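Local coordinates for protein BspA (BspA_V) (Streptococcus agalactiae serotype III, PDB 5DZ8) that is a cell wall-anchored adhesin of the antigen I/II family, represented here by its variable domain, and probably helps the bacterium attach to surfaces or host cells, at residues F6-Q11 with G55-H60; L129-E134 with G142-F147. One frame throughout, in Å; residues are numbered along the deposited sequence.

Interaction 1. Residues F6-Q11 with G55-H60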
loop_
_atom_site.group_PDB
_atom_site.type_symbol
_atom_site.label_atom_id
_atom_site.label_comp_id
_atom_site.label_asym_id
_atom_site.label_seq_id
_atom_site.Cartn_x
_atom_site.Cartn_y
_atom_site.Cartn_z
ATOM N N PHE A 6 5.353 -34.927 1.956
ATOM C CA PHE A 6 5.815 -33.569 1.749
ATOM C C PHE A 6 4.593 -32.703 1.491
ATOM O O PHE A 6 3.756 -33.085 0.730
ATOM C CB PHE A 6 6.785 -33.460 0.553
ATOM C CG PHE A 6 6.859 -32.077 -0.067
ATOM C CD1 PHE A 6 7.388 -30.993 0.640
ATOM C CD2 PHE A 6 6.380 -31.848 -1.337
ATOM C CE1 PHE A 6 7.467 -29.719 0.073
ATOM C CE2 PHE A 6 6.465 -30.573 -1.937
ATOM C CZ PHE A 6 6.999 -29.499 -1.216
ATOM N N ASP A 7 4.489 -31.548 2.118
ATOM C CA ASP A 7 3.541 -30.560 1.628
ATOM C C ASP A 7 4.059 -29.163 1.698
ATOM O O ASP A 7 5.034 -28.876 2.389
ATOM C CB ASP A 7 2.178 -30.651 2.313
ATOM C CG ASP A 7 1.022 -31.025 1.299
ATOM O OD1 ASP A 7 0.943 -30.461 0.105
ATOM O OD2 ASP A 7 0.190 -31.875 1.715
ATOM N N ILE A 8 3.407 -28.291 0.932
ATOM C CA ILE A 8 3.629 -26.885 1.056
ATOM C C ILE A 8 2.289 -26.194 1.078
ATOM O O ILE A 8 1.373 -26.621 0.431
ATOM C CB ILE A 8 4.643 -26.335 0.013
ATOM C CG1 ILE A 8 5.023 -24.893 0.344
ATOM C CG2 ILE A 8 4.075 -26.367 -1.388
ATOM C CD1 ILE A 8 6.164 -24.355 -0.529
ATOM N N LYS A 9 2.199 -25.140 1.875
ATOM C CA LYS A 9 1.002 -24.393 2.054
ATOM C C LYS A 9 1.257 -22.907 2.373
ATOM O O LYS A 9 2.365 -22.491 2.645
ATOM C CB LYS A 9 0.125 -25.058 3.127
ATOM C CG LYS A 9 0.612 -25.041 4.534
ATOM C CD LYS A 9 0.271 -26.404 5.223
ATOM C CE LYS A 9 1.510 -27.105 5.838
ATOM N NZ LYS A 9 2.692 -27.345 4.911
ATOM N N ALA A 10 0.210 -22.124 2.338
ATOM C CA ALA A 10 0.310 -20.693 2.582
ATOM C C ALA A 10 -0.695 -20.323 3.634
ATOM O O ALA A 10 -1.862 -20.745 3.590
ATOM C CB ALA A 10 0.035 -19.920 1.308
ATOM N N GLN A 11 -0.214 -19.543 4.570
ATOM C CA GLN A 11 -1.000 -19.086 5.672
ATOM C C GLN A 11 -0.770 -17.600 5.873
ATOM O O GLN A 11 0.382 -17.110 5.893
ATOM C CB GLN A 11 -0.608 -19.851 6.930
ATOM C CG GLN A 11 -1.627 -19.679 8.042
ATOM C CD GLN A 11 -1.297 -20.488 9.310
ATOM O OE1 GLN A 11 -2.206 -20.809 10.113
ATOM N NE2 GLN A 11 -0.002 -20.787 9.512
ATOM N N GLY A 55 6.469 -23.267 -8.725
ATOM C CA GLY A 55 7.796 -23.395 -8.200
ATOM C C GLY A 55 8.184 -24.829 -7.867
ATOM O O GLY A 55 7.475 -25.732 -8.164
ATOM N N LYS A 56 9.309 -25.007 -7.203
ATOM C CA LYS A 56 9.770 -26.321 -6.823
ATOM C C LYS A 56 10.671 -26.239 -5.631
ATOM O O LYS A 56 11.619 -25.464 -5.634
ATOM C CB LYS A 56 10.557 -26.939 -7.926
ATOM C CG LYS A 56 10.819 -28.417 -7.683
ATOM C CD LYS A 56 11.572 -28.965 -8.851
ATOM C CE LYS A 56 11.912 -30.437 -8.642
ATOM N NZ LYS A 56 12.733 -30.594 -7.436
ATOM N N VAL A 57 10.376 -27.050 -4.617
ATOM C CA VAL A 57 11.265 -27.217 -3.477
ATOM C C VAL A 57 12.260 -28.279 -3.853
ATOM O O VAL A 57 11.870 -29.361 -4.331
ATOM C CB VAL A 57 10.514 -27.613 -2.199
ATOM C CG1 VAL A 57 11.457 -27.693 -1.006
ATOM C CG2 VAL A 57 9.440 -26.570 -1.904
ATOM N N ASN A 58 13.546 -27.946 -3.678
ATOM C CA ASN A 58 14.623 -28.904 -3.941
ATOM C C ASN A 58 15.018 -29.604 -2.675
ATOM O O ASN A 58 15.681 -29.040 -1.789
ATOM C CB ASN A 58 15.776 -28.228 -4.654
ATOM C CG ASN A 58 15.311 -27.509 -5.906
ATOM O OD1 ASN A 58 14.858 -28.159 -6.846
ATOM N ND2 ASN A 58 15.362 -26.151 -5.903
ATOM N N HIS A 59 14.564 -30.838 -2.552
ATOM C CA HIS A 59 14.855 -31.600 -1.361
ATOM C C HIS A 59 15.276 -33.034 -1.687
ATOM O O HIS A 59 15.042 -33.542 -2.773
ATOM C CB HIS A 59 13.642 -31.571 -0.388
ATOM C CG HIS A 59 12.384 -32.114 -0.977
ATOM N ND1 HIS A 59 11.164 -31.551 -0.731
ATOM C CD2 HIS A 59 12.156 -33.117 -1.841
ATOM C CE1 HIS A 59 10.229 -32.193 -1.393
ATOM N NE2 HIS A 59 10.807 -33.153 -2.084
ATOM N N HIS A 60 15.891 -33.685 -0.722
ATOM C CA HIS A 60 16.214 -35.103 -0.867
ATOM C C HIS A 60 16.255 -35.758 0.523
ATOM O O HIS A 60 16.409 -35.085 1.544
ATOM C CB HIS A 60 17.503 -35.321 -1.655
ATOM C CG HIS A 60 18.740 -34.940 -0.920
ATOM N ND1 HIS A 60 19.212 -33.639 -0.869
ATOM C CD2 HIS A 60 19.623 -35.690 -0.213
ATOM C CE1 HIS A 60 20.307 -33.596 -0.126
ATOM N NE2 HIS A 60 20.571 -34.829 0.288
#

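Interaction 2. Residues L129-E134 with G142-F147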
loop_
_atom_site.group_PDB
_atom_site.type_symbol
_atom_site.label_atom_id
_atom_site.label_comp_id
_atom_site.label_asym_id
_atom_site.label_seq_id
_atom_site.Cartn_x
_atom_site.Cartn_y
_atom_site.Cartn_z
ATOM N N LEU A 129 18.197 -22.490 1.281
ATOM C CA LEU A 129 17.604 -22.749 2.560
ATOM C C LEU A 129 18.590 -23.538 3.358
ATOM O O LEU A 129 18.812 -23.184 4.472
ATOM C CB LEU A 129 16.273 -23.569 2.407
ATOM C CG LEU A 129 15.172 -22.876 1.614
ATOM C CD1 LEU A 129 14.029 -23.796 1.281
ATOM C CD2 LEU A 129 14.661 -21.668 2.366
ATOM N N ASN A 130 19.119 -24.637 2.814
ATOM C CA ASN A 130 20.066 -25.527 3.555
ATOM C C ASN A 130 19.581 -25.915 4.920
ATOM O O ASN A 130 20.189 -25.588 5.932
ATOM C CB ASN A 130 21.439 -24.882 3.714
ATOM C CG ASN A 130 22.038 -24.504 2.385
ATOM O OD1 ASN A 130 22.163 -25.339 1.490
ATOM N ND2 ASN A 130 22.344 -23.243 2.226
ATOM N N LEU A 131 18.444 -26.580 4.927
ATOM C CA LEU A 131 17.829 -27.005 6.157
ATOM C C LEU A 131 17.915 -28.506 6.162
ATOM O O LEU A 131 18.020 -29.141 5.099
ATOM C CB LEU A 131 16.406 -26.533 6.218
ATOM C CG LEU A 131 16.178 -25.045 6.028
ATOM C CD1 LEU A 131 14.712 -24.848 5.710
ATOM C CD2 LEU A 131 16.558 -24.232 7.259
ATOM N N LYS A 132 17.927 -29.064 7.367
ATOM C CA LYS A 132 18.005 -30.525 7.561
ATOM C C LYS A 132 17.080 -30.894 8.729
ATOM O O LYS A 132 17.116 -30.245 9.778
ATOM C CB LYS A 132 19.430 -30.927 7.838
ATOM C CG LYS A 132 19.632 -32.370 8.254
ATOM C CD LYS A 132 21.095 -32.797 8.102
ATOM C CE LYS A 132 21.922 -32.617 9.360
ATOM N NZ LYS A 132 22.190 -33.903 10.113
ATOM N N TYR A 133 16.201 -31.874 8.517
ATOM C CA TYR A 133 15.339 -32.379 9.605
ATOM C C TYR A 133 15.543 -33.860 9.754
ATOM O O TYR A 133 15.345 -34.642 8.826
ATOM C CB TYR A 133 13.895 -32.079 9.376
ATOM C CG TYR A 133 13.728 -30.608 9.230
ATOM C CD1 TYR A 133 13.513 -29.790 10.331
ATOM C CD2 TYR A 133 13.808 -30.021 7.967
ATOM C CE1 TYR A 133 13.382 -28.433 10.168
ATOM C CE2 TYR A 133 13.685 -28.665 7.800
ATOM C CZ TYR A 133 13.499 -27.876 8.879
ATOM O OH TYR A 133 13.396 -26.522 8.636
ATOM N N GLU A 134 15.986 -34.201 10.940
ATOM C CA GLU A 134 16.265 -35.545 11.343
ATOM C C GLU A 134 14.899 -36.005 11.835
ATOM O O GLU A 134 14.358 -35.423 12.760
ATOM C CB GLU A 134 17.311 -35.494 12.447
ATOM C CG GLU A 134 18.371 -36.550 12.408
ATOM C CD GLU A 134 19.220 -36.512 11.157
ATOM O OE1 GLU A 134 20.203 -35.721 11.163
ATOM O OE2 GLU A 134 18.917 -37.295 10.194
ATOM N N GLY A 142 7.062 -29.987 11.154
ATOM C CA GLY A 142 6.147 -28.890 11.364
ATOM C C GLY A 142 6.326 -27.875 10.241
ATOM O O GLY A 142 7.057 -28.101 9.273
ATOM N N ASN A 143 5.666 -26.745 10.399
ATOM C CA ASN A 143 5.628 -25.705 9.366
ATOM C C ASN A 143 6.879 -24.859 9.337
ATOM O O ASN A 143 7.243 -24.244 10.326
ATOM C CB ASN A 143 4.400 -24.842 9.576
ATOM C CG ASN A 143 3.140 -25.641 9.419
ATOM O OD1 ASN A 143 3.094 -26.622 8.678
ATOM N ND2 ASN A 143 2.152 -25.286 10.151
ATOM N N VAL A 144 7.564 -24.913 8.208
ATOM C CA VAL A 144 8.873 -24.264 8.014
ATOM C C VAL A 144 8.716 -23.237 6.902
ATOM O O VAL A 144 8.438 -23.593 5.764
ATOM C CB VAL A 144 9.893 -25.322 7.626
ATOM C CG1 VAL A 144 11.239 -24.707 7.324
ATOM C CG2 VAL A 144 10.028 -26.351 8.734
ATOM N N GLU A 145 8.719 -21.961 7.265
ATOM C CA GLU A 145 8.676 -20.856 6.282
ATOM C C GLU A 145 9.812 -20.949 5.292
ATOM O O GLU A 145 10.976 -21.091 5.673
ATOM C CB GLU A 145 8.785 -19.533 6.989
ATOM C CG GLU A 145 8.682 -18.308 6.107
ATOM C CD GLU A 145 8.712 -17.034 6.931
ATOM O OE1 GLU A 145 9.598 -16.915 7.820
ATOM O OE2 GLU A 145 7.854 -16.156 6.703
ATOM N N VAL A 146 9.483 -20.911 4.009
ATOM C CA VAL A 146 10.537 -20.917 2.973
ATOM C C VAL A 146 10.511 -19.658 2.133
ATOM O O VAL A 146 11.503 -19.357 1.492
ATOM C CB VAL A 146 10.514 -22.216 2.109
ATOM C CG1 VAL A 146 10.759 -23.432 3.010
ATOM C CG2 VAL A 146 9.152 -22.409 1.439
ATOM N N PHE A 147 9.378 -18.953 2.091
ATOM C CA PHE A 147 9.341 -17.596 1.550
ATOM C C PHE A 147 8.105 -16.906 2.005
ATOM O O PHE A 147 7.290 -17.528 2.666
ATOM C CB PHE A 147 9.486 -17.572 0.011
ATOM C CG PHE A 147 8.434 -18.362 -0.753
ATOM C CD1 PHE A 147 7.239 -17.799 -1.092
ATOM C CD2 PHE A 147 8.692 -19.626 -1.199
ATOM C CE1 PHE A 147 6.314 -18.497 -1.827
ATOM C CE2 PHE A 147 7.773 -20.354 -1.917
ATOM C CZ PHE A 147 6.566 -19.805 -2.203
#

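Interaction 1. Residues F6-Q11 with G55-H60
The imidazole of His-59 points its edge at the face of the Phe-6 ring. This is a T-shaped pair, with ring centres 4.8 Å apart and planes at 75°. His-59 CE1 is the leading atom. It stands over the middle of the phenyl ring, and its closest approach is 3.6 Å to Phe-6 CG. The first torsion of Phe-6 carries its ring out opposite the backbone nitrogen (chi1 156°), across the gap to strand 55-60.

Val-57 meets the far end of the same ring. Its CG2 methyl comes to 3.9 Å from Phe-6 CZ, at an oblique angle. That methyl also reaches Ile-8 CD1, at 4.2 Å. One branch of Val-57 thus serves two residues of strand 6-11.

The strand axes stay 9.7 Å apart at their closest, and their directions differ by 137°. The two strands belong to one antiparallel sheet but are not neighbours in it. The contact is consistent with a sheet that curls round so that side chains meet on its inner face.

Both nitrogens of His-59 have polar partners elsewhere. NE2 is hydrogen-bonded to the carbonyl of Pro-31, and ND1 is hydrogen-bonded to the hydroxyl of Tyr-165 of the second subunit. Strand 6-11 itself pairs in an antiparallel ladder with that subunit.

The contact pairs an apolar patch with a polar ring. With both nitrogens bonded, the imidazole is probably held in one rotation, which leaves its CE1-H for the phenyl face. The pair lies at the subunit interface, where Tyr-165 of the second subunit meets both rings.

Interaction 2. Residues L129-E134 with G142-F147
Val-144 CG1 lies opposite the backbone nitrogen (chi1 176°) and CG2 opposite the carbonyl carbon, which presents both methyls to strand 129-134. Tyr-133 has its ring carbon CG opposite the carbonyl carbon (chi1 -58°), and its phenol end reaches the valine from the other direction. Tyr-133 OH sits against both methyls, 3.1 Å from Val-144 CG1, a tight contact, and 3.4 Å from CG2. This is packing and not a hydrogen bond. Val-144 CG2 also sits 3.8 Å from Tyr-133 CZ, in an oblique approach to the ring. Leu-131 CD1 meets Val-144 CG1 tip to tip, at 3.8 Å, and this methyl is shared by the leucine and the tyrosine hydroxyl.

Leu-129 packs on Val-146. The leucine CD1 methyl lies 3.7 Å from Val-146 CG1. Both residues are buried.

The two strands run nearly antiparallel, at 164°, with axes 9.9 Å apart at closest. Segment 129-134 lies on an outermost strand of the six-stranded sheet, and 144-147 begins a strand of the three-stranded one. Strand 129-134 is hydrogen-bonded to strand 69-85, where Asn-130 and Leu-131 form a G1 beta bulge opposite Val-73. Val-144, Glu-145 and Phe-147 pair with a strand of the second subunit.

The contact is almost wholly aliphatic, with one phenol at its end. It joins two different sheets by side-chain packing, while the backbone bonds of each strand serve other partners.

How the interactions relate
From the N terminus, strand 4-12 opens the chain and interaction 1 brings strand 47-63 back to it. The loop so closed holds the second and third strands of the six-stranded sheet. Interaction 2 comes later and closes a short loop between strand 119-135, at the other outer edge of that sheet, and strand 144-167, which belongs to the second, three-stranded sheet. The two contacts follow in series and neither encloses nor crosses the other. They still touch in space, where Ile-8 CD1 packs on Val-146 CG2 and Lys-9 CE on Asn-143 OD1. Segment 142-147 thus lies against both outermost strands of the six-stranded sheet. Both contacts also reach the second subunit.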